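Side-chain contacts in reducing end xylose-releasing exo-oligoxylanase (Bacillus halodurans, PDB 1WU4), which hydrolyses xylooligosaccharides of three or more units, releasing xylose from the reducing end with inversion of anomeric configuration: residues G104-Y109 with I188-F193; C165-E170 with N212-V217; P176-N179 with L184-F187; R180-I185 with A245-T250; E192-S197 with R227-I232. The protein carries 1 engineered substitution. All blocks are in the same frame, centred on the assembly; numbering follows the deposited sequence.

Contact 1 (G104-Y109 with I188-F193)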
# COMPACT_ATOMS: atom_id res chain seq x y z
N GLY A 104 -15.70 1.62 -21.92
CA GLY A 104 -15.41 2.96 -21.45
C GLY A 104 -13.96 3.37 -21.63
O GLY A 104 -13.12 2.56 -22.03
N VAL A 105 -13.67 4.62 -21.30
CA VAL A 105 -12.33 5.16 -21.44
C VAL A 105 -11.31 4.47 -20.54
O VAL A 105 -10.11 4.50 -20.82
CB VAL A 105 -12.32 6.69 -21.16
CG1 VAL A 105 -12.39 6.96 -19.67
CG2 VAL A 105 -11.10 7.33 -21.79
N HIS A 106 -11.77 3.83 -19.48
CA HIS A 106 -10.87 3.14 -18.56
C HIS A 106 -10.89 1.62 -18.72
O HIS A 106 -10.54 0.88 -17.80
CB HIS A 106 -11.19 3.54 -17.11
CG HIS A 106 -10.95 4.99 -16.83
ND1 HIS A 106 -11.94 5.84 -16.41
CD2 HIS A 106 -9.83 5.74 -16.94
CE1 HIS A 106 -11.45 7.06 -16.28
NE2 HIS A 106 -10.17 7.03 -16.60
N ALA A 107 -11.30 1.15 -19.90
CA ALA A 107 -11.32 -0.28 -20.17
C ALA A 107 -9.89 -0.77 -19.95
O ALA A 107 -8.93 -0.14 -20.39
CB ALA A 107 -11.75 -0.53 -21.61
N GLY A 108 -9.74 -1.90 -19.25
CA GLY A 108 -8.41 -2.42 -18.98
C GLY A 108 -7.99 -2.16 -17.55
O GLY A 108 -7.02 -2.74 -17.06
N TYR A 109 -8.72 -1.28 -16.88
CA TYR A 109 -8.45 -0.94 -15.48
C TYR A 109 -9.60 -1.49 -14.63
O TYR A 109 -10.56 -2.07 -15.15
CB TYR A 109 -8.34 0.57 -15.29
CG TYR A 109 -7.16 1.22 -15.98
CD1 TYR A 109 -5.88 0.68 -15.87
CD2 TYR A 109 -7.31 2.40 -16.69
CE1 TYR A 109 -4.77 1.32 -16.44
CE2 TYR A 109 -6.22 3.05 -17.27
CZ TYR A 109 -4.96 2.50 -17.14
OH TYR A 109 -3.88 3.16 -17.68
N ILE A 188 -4.99 9.74 -10.80
CA ILE A 188 -5.93 9.00 -11.64
C ILE A 188 -5.45 9.21 -13.07
O ILE A 188 -4.72 10.17 -13.35
CB ILE A 188 -7.42 9.43 -11.47
CG1 ILE A 188 -7.58 10.94 -11.68
CG2 ILE A 188 -7.93 9.01 -10.10
CD1 ILE A 188 -9.03 11.40 -11.56
N PRO A 189 -5.83 8.32 -14.00
CA PRO A 189 -5.41 8.43 -15.40
C PRO A 189 -5.58 9.75 -16.14
O PRO A 189 -4.70 10.13 -16.93
CB PRO A 189 -6.18 7.29 -16.08
CG PRO A 189 -6.33 6.28 -14.98
CD PRO A 189 -6.70 7.15 -13.80
N GLU A 190 -6.68 10.45 -15.90
CA GLU A 190 -6.94 11.70 -16.62
C GLU A 190 -6.46 13.01 -16.02
O GLU A 190 -6.79 14.08 -16.54
CB GLU A 190 -8.44 11.81 -16.94
CG GLU A 190 -9.36 11.80 -15.73
CD GLU A 190 -9.75 10.40 -15.30
OE1 GLU A 190 -8.88 9.66 -14.80
OE2 GLU A 190 -10.94 10.05 -15.45
N VAL A 191 -5.70 12.96 -14.93
CA VAL A 191 -5.20 14.21 -14.35
C VAL A 191 -3.69 14.25 -14.46
O VAL A 191 -3.05 13.24 -14.78
CB VAL A 191 -5.61 14.37 -12.86
CG1 VAL A 191 -7.12 14.37 -12.74
CG2 VAL A 191 -4.99 13.25 -12.02
N GLU A 192 -3.11 15.41 -14.20
CA GLU A 192 -1.67 15.55 -14.26
C GLU A 192 -1.06 15.97 -12.92
O GLU A 192 -0.34 16.96 -12.82
CB GLU A 192 -1.25 16.53 -15.36
CG GLU A 192 -1.44 16.02 -16.79
CD GLU A 192 -0.75 14.68 -17.06
OE1 GLU A 192 0.35 14.43 -16.53
OE2 GLU A 192 -1.31 13.87 -17.84
N PHE A 193 -1.41 15.22 -11.87
CA PHE A 193 -0.85 15.44 -10.55
C PHE A 193 -0.79 14.07 -9.88
O PHE A 193 -1.30 13.09 -10.44
CB PHE A 193 -1.65 16.48 -9.73
CG PHE A 193 -3.05 16.08 -9.39
CD1 PHE A 193 -3.31 15.30 -8.26
CD2 PHE A 193 -4.12 16.54 -10.14
CE1 PHE A 193 -4.62 15.00 -7.90
CE2 PHE A 193 -5.43 16.25 -9.79
CZ PHE A 193 -5.68 15.47 -8.66
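Pro189 lies against the rings of His106 and Tyr109. Its CB is 4.0 Å from His106 NE2, at the edge of the imidazole and near its plane. Its CG makes the apolar contact with Tyr109, 4.0 Å from CE2. The phenol and the proline ring run past each other in opposite directions. Tyr109 OH is occupied elsewhere, in a hydrogen bond to the carbonyl of His175.

Glu190 comes next, in the type I turn from Ile188 to Val191. Its side chain bends at chi2 (-87°), and this brings the carboxylate back to the imidazole edge. OE2 lies 3.1 Å from His106 CE1 and 3.3 Å from His106 NE2. The carboxylate and ring planes are 41° apart. The carboxylate would probably favour positive charge on the histidine. Val105 CG1 sits over one face of the same ring, 3.4 Å above its plane.

The contact joins two loops by packing, away from the active site. One loop links helix 85-99 to strand 113-114. The other follows helix 154-167 and leads into strand 193-194. Tyr109 also touches Asn168, just after helix 154-167, and Met177, farther along the loop that follows it.

Contact 2 (C165-E170 with N212-V217)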
# COMPACT_ATOMS: atom_id res chain seq x y z
N CYS A 165 -1.10 0.04 -17.88
CA CYS A 165 -0.70 1.16 -17.03
C CYS A 165 0.33 2.08 -17.68
O CYS A 165 0.31 3.29 -17.44
CB CYS A 165 -0.13 0.64 -15.70
SG CYS A 165 -1.34 -0.17 -14.63
N VAL A 166 1.21 1.52 -18.50
CA VAL A 166 2.24 2.30 -19.15
C VAL A 166 1.90 2.77 -20.56
O VAL A 166 2.21 3.91 -20.94
CB VAL A 166 3.57 1.50 -19.23
CG1 VAL A 166 4.63 2.30 -19.97
CG2 VAL A 166 4.05 1.16 -17.83
N HIS A 167 1.23 1.91 -21.33
CA HIS A 167 0.92 2.21 -22.72
C HIS A 167 -0.49 2.64 -23.12
O HIS A 167 -0.72 2.98 -24.28
CB HIS A 167 1.32 1.00 -23.57
CG HIS A 167 2.78 0.71 -23.53
ND1 HIS A 167 3.69 1.33 -24.36
CD2 HIS A 167 3.51 -0.11 -22.73
CE1 HIS A 167 4.91 0.91 -24.07
NE2 HIS A 167 4.83 0.04 -23.08
N ASN A 168 -1.43 2.63 -22.18
CA ASN A 168 -2.80 3.01 -22.51
C ASN A 168 -2.84 4.38 -23.18
O ASN A 168 -2.18 5.32 -22.74
CB ASN A 168 -3.67 3.04 -21.25
CG ASN A 168 -5.13 2.76 -21.55
OD1 ASN A 168 -6.02 3.14 -20.78
ND2 ASN A 168 -5.40 2.09 -22.66
N GLY A 169 -3.61 4.48 -24.26
CA GLY A 169 -3.72 5.74 -24.97
C GLY A 169 -3.02 5.72 -26.32
O GLY A 169 -3.35 6.50 -27.21
N GLU A 170 -2.06 4.82 -26.47
CA GLU A 170 -1.33 4.70 -27.72
C GLU A 170 -2.22 4.11 -28.81
O GLU A 170 -2.08 4.44 -29.99
CB GLU A 170 -0.09 3.82 -27.52
CG GLU A 170 0.93 4.42 -26.57
CD GLU A 170 2.09 3.48 -26.28
OE1 GLU A 170 3.02 3.90 -25.56
OE2 GLU A 170 2.06 2.33 -26.76
N ASN A 212 6.79 -6.85 -18.76
CA ASN A 212 7.19 -7.12 -20.14
C ASN A 212 8.56 -6.46 -20.32
O ASN A 212 8.79 -5.34 -19.85
CB ASN A 212 6.19 -6.53 -21.13
CG ASN A 212 4.88 -7.30 -21.16
OD1 ASN A 212 4.85 -8.50 -20.90
ND2 ASN A 212 3.80 -6.61 -21.50
N GLU A 213 9.47 -7.14 -21.01
CA GLU A 213 10.81 -6.61 -21.20
C GLU A 213 10.87 -5.21 -21.80
O GLU A 213 11.74 -4.42 -21.44
CB GLU A 213 11.65 -7.57 -22.05
CG GLU A 213 11.95 -8.88 -21.34
CD GLU A 213 13.05 -9.68 -22.02
OE1 GLU A 213 14.22 -9.21 -22.02
OE2 GLU A 213 12.76 -10.77 -22.55
N GLU A 214 9.94 -4.90 -22.69
CA GLU A 214 9.93 -3.59 -23.33
C GLU A 214 9.73 -2.44 -22.34
O GLU A 214 9.98 -1.28 -22.67
CB GLU A 214 8.85 -3.52 -24.41
CG GLU A 214 7.44 -3.36 -23.87
CD GLU A 214 6.40 -3.21 -24.96
OE1 GLU A 214 6.66 -2.48 -25.94
OE2 GLU A 214 5.32 -3.82 -24.83
N ASP A 215 9.28 -2.75 -21.12
CA ASP A 215 9.05 -1.72 -20.12
C ASP A 215 9.97 -1.82 -18.91
O ASP A 215 9.82 -1.05 -17.96
CB ASP A 215 7.61 -1.76 -19.60
CG ASP A 215 6.59 -1.49 -20.68
OD1 ASP A 215 6.92 -0.80 -21.67
OD2 ASP A 215 5.44 -1.96 -20.53
N ARG A 216 10.92 -2.75 -18.93
CA ARG A 216 11.79 -2.90 -17.77
C ARG A 216 12.67 -1.70 -17.48
O ARG A 216 12.93 -1.40 -16.31
CB ARG A 216 12.60 -4.19 -17.89
CG ARG A 216 11.69 -5.41 -17.74
CD ARG A 216 12.42 -6.73 -17.78
NE ARG A 216 11.44 -7.82 -17.72
CZ ARG A 216 11.74 -9.11 -17.76
NH1 ARG A 216 13.00 -9.51 -17.87
NH2 ARG A 216 10.77 -10.01 -17.71
N VAL A 217 13.12 -1.01 -18.52
CA VAL A 217 13.94 0.18 -18.31
C VAL A 217 13.04 1.26 -17.71
O VAL A 217 13.43 1.95 -16.76
CB VAL A 217 14.57 0.67 -19.63
CG1 VAL A 217 15.23 2.03 -19.41
CG2 VAL A 217 15.60 -0.34 -20.11
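Val166 meets Asp215 at the end of helix 154-167. Its CB is 4.1 Å from Asp215 OD2, a plain van der Waals approach. Its CG1 lies over one face of the next side chain, the His167 imidazole, 3.7 Å above the plane and offset toward the rim. Val166 also packs on Phe218 and Trp219 of helix 216-233.

His167 carries the polar part of the contact. Its NE2 donates to Asp215 OD1 at 2.7 Å. The bond is fairly straight, with an angle of 162° at the hydrogen. It uses the syn lone pair of OD1, and the oxygen lies close to the ring plane. The ring and the carboxylate are nearly coplanar and approach from opposite directions. Glu214 stands beside this bond, with its CD 4.1 Å from His167 NE2. Its first torsion (chi1 77°) and extended chain carry the carboxylate to the side of the imidazole.

Glu170 closes the type II turn that begins at His167. Its OE1 accepts from His167 ND1 at 2.9 Å, with the donor on the syn side but out of the carboxylate plane. The same OE1 also forms a salt bridge with Arg180.

Both imidazole nitrogens thus have a carboxylate partner, one on each segment. These two bonds fix the rotation of the ring. Two carboxylates at its edges, with Glu214 close by, would probably favour the doubly protonated, positively charged histidine. Nearby Arg180, paired with Glu170, would partly offset this. The result is a polar, probably charged link between the end of helix 154-167 and the turn just before helix 216-233.

Contact 3 (P176-N179 with L184-F187)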
# COMPACT_ATOMS: atom_id res chain seq x y z
N PRO A 176 -2.55 6.48 -19.70
CA PRO A 176 -1.72 5.66 -18.82
C PRO A 176 -1.84 6.11 -17.36
O PRO A 176 -2.33 7.21 -17.08
CB PRO A 176 -0.32 5.88 -19.37
CG PRO A 176 -0.38 7.33 -19.79
CD PRO A 176 -1.73 7.42 -20.48
N MET A 177 -1.40 5.26 -16.44
CA MET A 177 -1.45 5.60 -15.02
C MET A 177 -0.14 6.23 -14.55
O MET A 177 -0.03 6.66 -13.41
CB MET A 177 -1.77 4.37 -14.18
CG MET A 177 -3.22 3.94 -14.28
SD MET A 177 -3.62 2.64 -13.13
CE MET A 177 -5.40 2.77 -13.08
N TRP A 178 0.84 6.27 -15.45
CA TRP A 178 2.13 6.89 -15.18
C TRP A 178 2.37 7.91 -16.27
O TRP A 178 2.06 7.66 -17.43
CB TRP A 178 3.27 5.86 -15.24
CG TRP A 178 3.59 5.21 -13.93
CD1 TRP A 178 4.64 5.49 -13.11
CD2 TRP A 178 2.84 4.17 -13.29
NE1 TRP A 178 4.59 4.70 -11.99
CE2 TRP A 178 3.49 3.88 -12.07
CE3 TRP A 178 1.68 3.46 -13.62
CZ2 TRP A 178 3.02 2.91 -11.18
CZ3 TRP A 178 1.21 2.50 -12.74
CH2 TRP A 178 1.88 2.23 -11.53
N ASN A 179 2.89 9.07 -15.89
CA ASN A 179 3.19 10.08 -16.89
C ASN A 179 4.47 9.56 -17.54
O ASN A 179 5.46 9.28 -16.86
CB ASN A 179 3.43 11.44 -16.23
CG ASN A 179 3.87 12.50 -17.22
OD1 ASN A 179 5.01 12.50 -17.68
ND2 ASN A 179 2.95 13.40 -17.56
N LEU A 184 6.28 9.37 -13.23
CA LEU A 184 5.58 9.39 -11.95
C LEU A 184 4.17 8.84 -12.05
O LEU A 184 3.45 9.14 -13.00
CB LEU A 184 5.51 10.82 -11.41
CG LEU A 184 6.82 11.57 -11.16
CD1 LEU A 184 6.51 12.98 -10.73
CD2 LEU A 184 7.64 10.85 -10.10
N ILE A 185 3.77 8.05 -11.05
CA ILE A 185 2.41 7.50 -11.03
C ILE A 185 1.46 8.69 -10.82
O ILE A 185 1.81 9.66 -10.14
CB ILE A 185 2.25 6.46 -9.89
CG1 ILE A 185 0.89 5.75 -10.02
CG2 ILE A 185 2.38 7.13 -8.53
CD1 ILE A 185 0.72 4.60 -9.04
N LYS A 186 0.28 8.61 -11.42
CA LYS A 186 -0.71 9.68 -11.31
C LYS A 186 -1.77 9.36 -10.26
O LYS A 186 -1.93 8.20 -9.87
CB LYS A 186 -1.44 9.87 -12.64
CG LYS A 186 -0.57 10.07 -13.87
CD LYS A 186 -1.48 10.05 -15.09
CE LYS A 186 -0.73 10.22 -16.39
NZ LYS A 186 -1.70 10.10 -17.53
N PHE A 187 -2.50 10.38 -9.83
CA PHE A 187 -3.58 10.19 -8.87
C PHE A 187 -4.65 9.35 -9.57
O PHE A 187 -5.18 8.39 -9.00
CB PHE A 187 -4.16 11.52 -8.42
CG PHE A 187 -5.47 11.39 -7.71
CD1 PHE A 187 -5.59 10.58 -6.59
CD2 PHE A 187 -6.61 12.02 -8.21
CE1 PHE A 187 -6.82 10.39 -5.97
CE2 PHE A 187 -7.84 11.84 -7.60
CZ PHE A 187 -7.95 11.02 -6.48
O HOH W 1 6.39 6.45 -10.35
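A single antiparallel beta bridge pairs Trp178 with Ile185 in a hairpin-like loop, their CA atoms 4.2 Å apart. Two backbone bonds flank them, which makes Trp178-Ile185 a non-hydrogen-bonded pair. Lys186 N donates to Met177 O at 2.8 Å, and Asn179 N donates to Leu184 O at 2.9 Å. Trp178 CA and Ile185 CA also make CA-H...O contacts with the same two carbonyls.

The Trp178 indole folds over onto Ile185. Ile185 CG1 stands over the six-membered ring in a CH-pi contact, 3.8 Å from its centroid and 14° off the normal. Its CD1 reaches the rim at Trp178 CZ2, 3.6 Å away. CG1 is placed over the ring because it stands anti to the backbone N of Ile185 (chi1 -172°). At the pyrrole side of the indole, a water accepts weakly from both Trp178 NE1 and Ile185 N.

Lys186 runs fully extended beyond CG along the backbone of 176-179. Its methylenes pass the carbonyl of Met177 and then that of Pro176. NZ donates to Pro176 O at 3.0 Å, from above the carbonyl plane. A second bond, to the carbonyl of Pro189, helps to satisfy this buried ammonium, and Glu192 adds a long, weak ion pair.

Several helices pack against the bridge. Met177 and Trp178 pack on Cys165 of helix 154-167, while Met177 and Ile185 touch helix 127-144. The indole meets Tyr204 of helix 201-210 and Trp219 of helix 216-233 edge-to-face. Leu184 rests on Ala225 and Tyr229 of helix 216-233.

Contact 4 (R180-I185 with A245-T250)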
# COMPACT_ATOMS: atom_id res chain seq x y z
N ARG A 180 4.45 9.40 -18.86
CA ARG A 180 5.59 8.86 -19.59
C ARG A 180 6.84 9.73 -19.58
O ARG A 180 7.96 9.22 -19.70
CB ARG A 180 5.19 8.57 -21.04
CG ARG A 180 4.08 7.53 -21.16
CD ARG A 180 4.55 6.16 -20.71
NE ARG A 180 5.52 5.58 -21.64
CZ ARG A 180 5.22 5.18 -22.88
NH1 ARG A 180 6.16 4.67 -23.66
NH2 ARG A 180 3.97 5.29 -23.33
N ASP A 181 6.67 11.04 -19.41
CA ASP A 181 7.80 11.95 -19.40
C ASP A 181 8.53 12.02 -18.07
O ASP A 181 9.76 11.97 -18.03
CB ASP A 181 7.35 13.35 -19.82
CG ASP A 181 6.79 13.38 -21.23
OD1 ASP A 181 7.46 12.86 -22.15
OD2 ASP A 181 5.68 13.93 -21.42
N ASN A 182 7.79 12.14 -16.97
CA ASN A 182 8.43 12.22 -15.66
C ASN A 182 8.48 10.90 -14.90
O ASN A 182 9.05 10.82 -13.81
CB ASN A 182 7.78 13.30 -14.79
CG ASN A 182 6.30 13.06 -14.54
OD1 ASN A 182 5.86 11.93 -14.39
ND2 ASN A 182 5.53 14.14 -14.48
N LYS A 183 7.88 9.85 -15.47
CA LYS A 183 7.86 8.52 -14.87
C LYS A 183 7.19 8.44 -13.50
O LYS A 183 7.49 7.54 -12.72
CB LYS A 183 9.29 7.96 -14.75
CG LYS A 183 10.02 7.73 -16.07
CD LYS A 183 10.46 9.04 -16.71
CE LYS A 183 11.32 8.78 -17.94
NZ LYS A 183 10.61 7.95 -18.95
N LEU A 184 6.28 9.37 -13.23
CA LEU A 184 5.58 9.39 -11.95
C LEU A 184 4.17 8.84 -12.05
O LEU A 184 3.45 9.14 -13.00
CB LEU A 184 5.51 10.82 -11.41
CG LEU A 184 6.82 11.57 -11.16
CD1 LEU A 184 6.51 12.98 -10.73
CD2 LEU A 184 7.64 10.85 -10.10
N ILE A 185 3.77 8.05 -11.05
CA ILE A 185 2.41 7.50 -11.03
C ILE A 185 1.46 8.69 -10.82
O ILE A 185 1.81 9.66 -10.14
CB ILE A 185 2.25 6.46 -9.89
CG1 ILE A 185 0.89 5.75 -10.02
CG2 ILE A 185 2.38 7.13 -8.53
CD1 ILE A 185 0.72 4.60 -9.04
N ALA A 245 -0.44 15.82 -4.43
CA ALA A 245 0.62 16.78 -4.70
C ALA A 245 0.82 16.92 -6.20
O ALA A 245 0.61 15.97 -6.95
CB ALA A 245 1.92 16.34 -4.04
N TYR A 246 1.20 18.11 -6.63
CA TYR A 246 1.45 18.35 -8.04
C TYR A 246 2.77 17.66 -8.38
O TYR A 246 3.48 17.20 -7.48
CB TYR A 246 1.57 19.85 -8.30
CG TYR A 246 0.29 20.60 -8.04
CD1 TYR A 246 -0.85 20.39 -8.82
CD2 TYR A 246 0.20 21.53 -7.00
CE1 TYR A 246 -2.03 21.08 -8.58
CE2 TYR A 246 -0.98 22.22 -6.74
CZ TYR A 246 -2.09 21.99 -7.54
OH TYR A 246 -3.25 22.69 -7.30
N TYR A 247 3.10 17.57 -9.66
CA TYR A 247 4.36 16.94 -10.04
C TYR A 247 5.53 17.75 -9.48
O TYR A 247 6.60 17.20 -9.26
CB TYR A 247 4.50 16.83 -11.56
CG TYR A 247 3.51 15.89 -12.22
CD1 TYR A 247 3.15 14.68 -11.63
CD2 TYR A 247 2.97 16.20 -13.47
CE1 TYR A 247 2.28 13.80 -12.27
CE2 TYR A 247 2.11 15.32 -14.12
CZ TYR A 247 1.77 14.13 -13.52
OH TYR A 247 0.92 13.26 -14.16
N ASP A 248 5.31 19.04 -9.26
CA ASP A 248 6.39 19.88 -8.73
C ASP A 248 6.65 19.62 -7.25
O ASP A 248 7.54 20.22 -6.65
CB ASP A 248 6.11 21.38 -8.97
CG ASP A 248 4.88 21.89 -8.24
OD1 ASP A 248 4.60 21.43 -7.12
OD2 ASP A 248 4.19 22.80 -8.78
N GLY A 249 5.86 18.72 -6.66
CA GLY A 249 6.05 18.35 -5.27
C GLY A 249 5.20 19.06 -4.24
O GLY A 249 5.02 18.54 -3.13
N THR A 250 4.66 20.22 -4.58
CA THR A 250 3.84 20.97 -3.63
C THR A 250 2.43 20.39 -3.52
O THR A 250 1.94 19.72 -4.43
CB THR A 250 3.78 22.47 -3.99
OG1 THR A 250 3.12 22.65 -5.25
CG2 THR A 250 5.19 23.06 -4.07
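Tyr247 receives the amide of Asn182 over one ring face, in a contact between two turns. Asn182 forms an Asx turn, and Tyr247 lies in the type I beta turn from Tyr246 to Gly249 that follows the short strand 245-246.

The close part is this amide on the ring, with buried Leu184 beside it. Asn182 ND2 sits 3.4 Å above the Tyr247 plane, over its centre. Its nearest ring atom is Tyr247 CD2, also at 3.4 Å. The amide and ring planes are 70° apart, and the two side chains cross at about a right angle, so the amide stands steeply on the ring. The Asx turn holds it there. Asn182 OD1 accepts from Leu184 N at 2.8 Å. The first torsion of Asn182 (chi1 60°) turns its amide back over its own backbone for this bond. Leu184 adds an apolar touch, its CD1 3.9 Å from Tyr247 CD1. The leucine and the phenol lie side by side, pointing opposite ways. The far end of the ring is fixed too, since Tyr247 OH hydrogen-bonds to Glu192.

The outer side is looser. No hydrogen bond joins the two segments. A glycerol, probably from the crystallisation liquor, binds at the backbone N of Tyr247. Beyond it the turn is exposed at Asp248 and Thr250.

Farther out, both segments tie themselves together. Lys183 NZ donates to Arg180 O at 3.0 Å. The exposed end of the second turn is a second Asx turn, in which Asp248 OD1 accepts from Thr250 N at 2.8 Å and from Thr250 OG1 at 2.7 Å.

Contact 5 (E192-S197 with R227-I232)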
# COMPACT_ATOMS: atom_id res chain seq x y z
N GLU A 192 -3.11 15.41 -14.20
CA GLU A 192 -1.67 15.55 -14.26
C GLU A 192 -1.06 15.97 -12.92
O GLU A 192 -0.34 16.96 -12.82
CB GLU A 192 -1.25 16.53 -15.36
CG GLU A 192 -1.44 16.02 -16.79
CD GLU A 192 -0.75 14.68 -17.06
OE1 GLU A 192 0.35 14.43 -16.53
OE2 GLU A 192 -1.31 13.87 -17.84
N PHE A 193 -1.41 15.22 -11.87
CA PHE A 193 -0.85 15.44 -10.55
C PHE A 193 -0.79 14.07 -9.88
O PHE A 193 -1.30 13.09 -10.44
CB PHE A 193 -1.65 16.48 -9.73
CG PHE A 193 -3.05 16.08 -9.39
CD1 PHE A 193 -3.31 15.30 -8.26
CD2 PHE A 193 -4.12 16.54 -10.14
CE1 PHE A 193 -4.62 15.00 -7.90
CE2 PHE A 193 -5.43 16.25 -9.79
CZ PHE A 193 -5.68 15.47 -8.66
N SER A 194 -0.16 14.00 -8.72
CA SER A 194 0.02 12.71 -8.07
C SER A 194 -0.49 12.64 -6.63
O SER A 194 -1.19 13.52 -6.15
CB SER A 194 1.51 12.35 -8.13
OG SER A 194 1.75 10.98 -7.85
N ASP A 195 -0.12 11.55 -5.96
CA ASP A 195 -0.50 11.27 -4.58
C ASP A 195 0.74 10.59 -3.99
O ASP A 195 1.03 9.44 -4.32
CB ASP A 195 -1.71 10.33 -4.59
CG ASP A 195 -2.25 10.04 -3.20
OD1 ASP A 195 -1.45 9.72 -2.30
OD2 ASP A 195 -3.49 10.11 -3.02
N PRO A 196 1.50 11.29 -3.13
CA PRO A 196 2.71 10.72 -2.53
C PRO A 196 2.62 9.28 -2.01
O PRO A 196 3.52 8.48 -2.25
CB PRO A 196 3.04 11.72 -1.42
CG PRO A 196 2.64 13.02 -2.05
CD PRO A 196 1.30 12.68 -2.69
N SER A 197 1.52 8.96 -1.33
CA SER A 197 1.33 7.62 -0.77
C SER A 197 1.23 6.51 -1.82
O SER A 197 1.33 5.33 -1.48
CB SER A 197 0.09 7.59 0.13
OG SER A 197 -1.11 7.64 -0.63
N ARG A 227 11.57 7.88 -5.90
CA ARG A 227 12.42 8.14 -4.75
C ARG A 227 12.77 9.63 -4.69
O ARG A 227 12.79 10.23 -3.61
CB ARG A 227 13.69 7.29 -4.80
CG ARG A 227 13.41 5.79 -4.63
CD ARG A 227 14.63 5.04 -4.10
NE ARG A 227 14.33 3.64 -3.79
CZ ARG A 227 14.37 2.65 -4.67
NH1 ARG A 227 14.72 2.89 -5.93
NH2 ARG A 227 14.06 1.41 -4.30
N GLU A 228 13.03 10.23 -5.84
CA GLU A 228 13.36 11.65 -5.87
C GLU A 228 12.13 12.50 -5.57
O GLU A 228 12.24 13.54 -4.92
CB GLU A 228 13.95 12.03 -7.23
CG GLU A 228 15.37 11.54 -7.43
CD GLU A 228 16.30 12.02 -6.34
OE1 GLU A 228 16.45 13.26 -6.18
OE2 GLU A 228 16.89 11.18 -5.63
N TYR A 229 10.97 12.05 -6.02
CA TYR A 229 9.73 12.77 -5.80
C TYR A 229 9.39 12.86 -4.32
O TYR A 229 8.97 13.90 -3.82
CB TYR A 229 8.59 12.08 -6.56
CG TYR A 229 7.25 12.79 -6.48
CD1 TYR A 229 7.06 14.05 -7.06
CD2 TYR A 229 6.17 12.18 -5.85
CE1 TYR A 229 5.82 14.68 -7.01
CE2 TYR A 229 4.92 12.80 -5.80
CZ TYR A 229 4.76 14.05 -6.38
OH TYR A 229 3.52 14.65 -6.34
N LEU A 230 9.58 11.75 -3.60
CA LEU A 230 9.29 11.74 -2.18
C LEU A 230 10.13 12.78 -1.43
O LEU A 230 9.68 13.37 -0.45
CB LEU A 230 9.52 10.34 -1.59
CG LEU A 230 8.48 9.29 -1.98
CD1 LEU A 230 8.85 7.95 -1.37
CD2 LEU A 230 7.10 9.72 -1.52
N LYS A 231 11.35 13.02 -1.92
CA LYS A 231 12.23 14.00 -1.29
C LYS A 231 11.65 15.41 -1.34
O LYS A 231 11.79 16.18 -0.39
CB LYS A 231 13.62 13.97 -1.94
CG LYS A 231 14.36 12.66 -1.74
CD LYS A 231 15.80 12.75 -2.23
CE LYS A 231 16.54 11.45 -1.98
NZ LYS A 231 17.95 11.51 -2.47
N ILE A 232 11.00 15.76 -2.45
CA ILE A 232 10.42 17.09 -2.55
C ILE A 232 8.98 17.18 -2.05
O ILE A 232 8.49 18.27 -1.76
CB ILE A 232 10.49 17.65 -4.01
CG1 ILE A 232 9.70 16.77 -4.98
CG2 ILE A 232 11.94 17.75 -4.46
CD1 ILE A 232 9.61 17.35 -6.38
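Tyr229 brings its phenol end to Ser194. The hydroxyl oxygen OH is 3.5 Å from Ser194 CB, a packing contact. Pro196 adds a looser apolar touch, with CG 4.4 Å from Tyr229 CE2. Leu230, the next residue on the helix, places CD2 3.9 Å from Pro196 O. No hydrogen bond crosses between the segments.

The polar ends of the touching residues are held from outside. Tyr229 CG stands anti to the backbone N (chi1 -177°). This sends the ring away from the helix, and OH reaches the carbonyl of Tyr246 in a hydrogen bond. Ser194 OG hydrogen-bonds to the carbonyl of Ile185 and to His199. The His199 ring also meets that of Tyr229. Beyond Pro196, Ser197 OG donates to Asp195 OD1 at 2.7 Å, which ties together the start of the 3-10 turn. Ser197 touches Asp263, probably the catalytic proton acceptor, so this turn probably borders the active site.

The contact packs the segment around strand 193-194 against helix 216-233. Strand 245-246 pairs with 193-194, and its Ala245 touches both Pro196 and Tyr229. Pro196 also packs on Val267 of helix 265-278. Leu230 reaches Trp283 of helix 282-295.

Overall arrangement
The chain first enters at 104-109, and contact 1 closes a long loop back to it from 188-193. Contact 2 begins inside that loop at 165-170 and ends beyond it at 212-217, so the two cross. Contact 3 is the bridge nested within both. Contact 4 starts in the loop that contact 3 closes, shares Leu184 and Ile185 with it, and reaches 245-250, crossing contacts 1 and 2. Contact 5 opens where contact 1 ends, crosses contact 2 and nests inside contact 4. Together they tie the loop between helix 154-167 and strand 193-194 to helix 216-233, strand 245-246 and the loop after helix 85-99, within the (alpha/alpha)6 barrel. Glu192 joins contacts 3 and 4 through Asn179 and Tyr247.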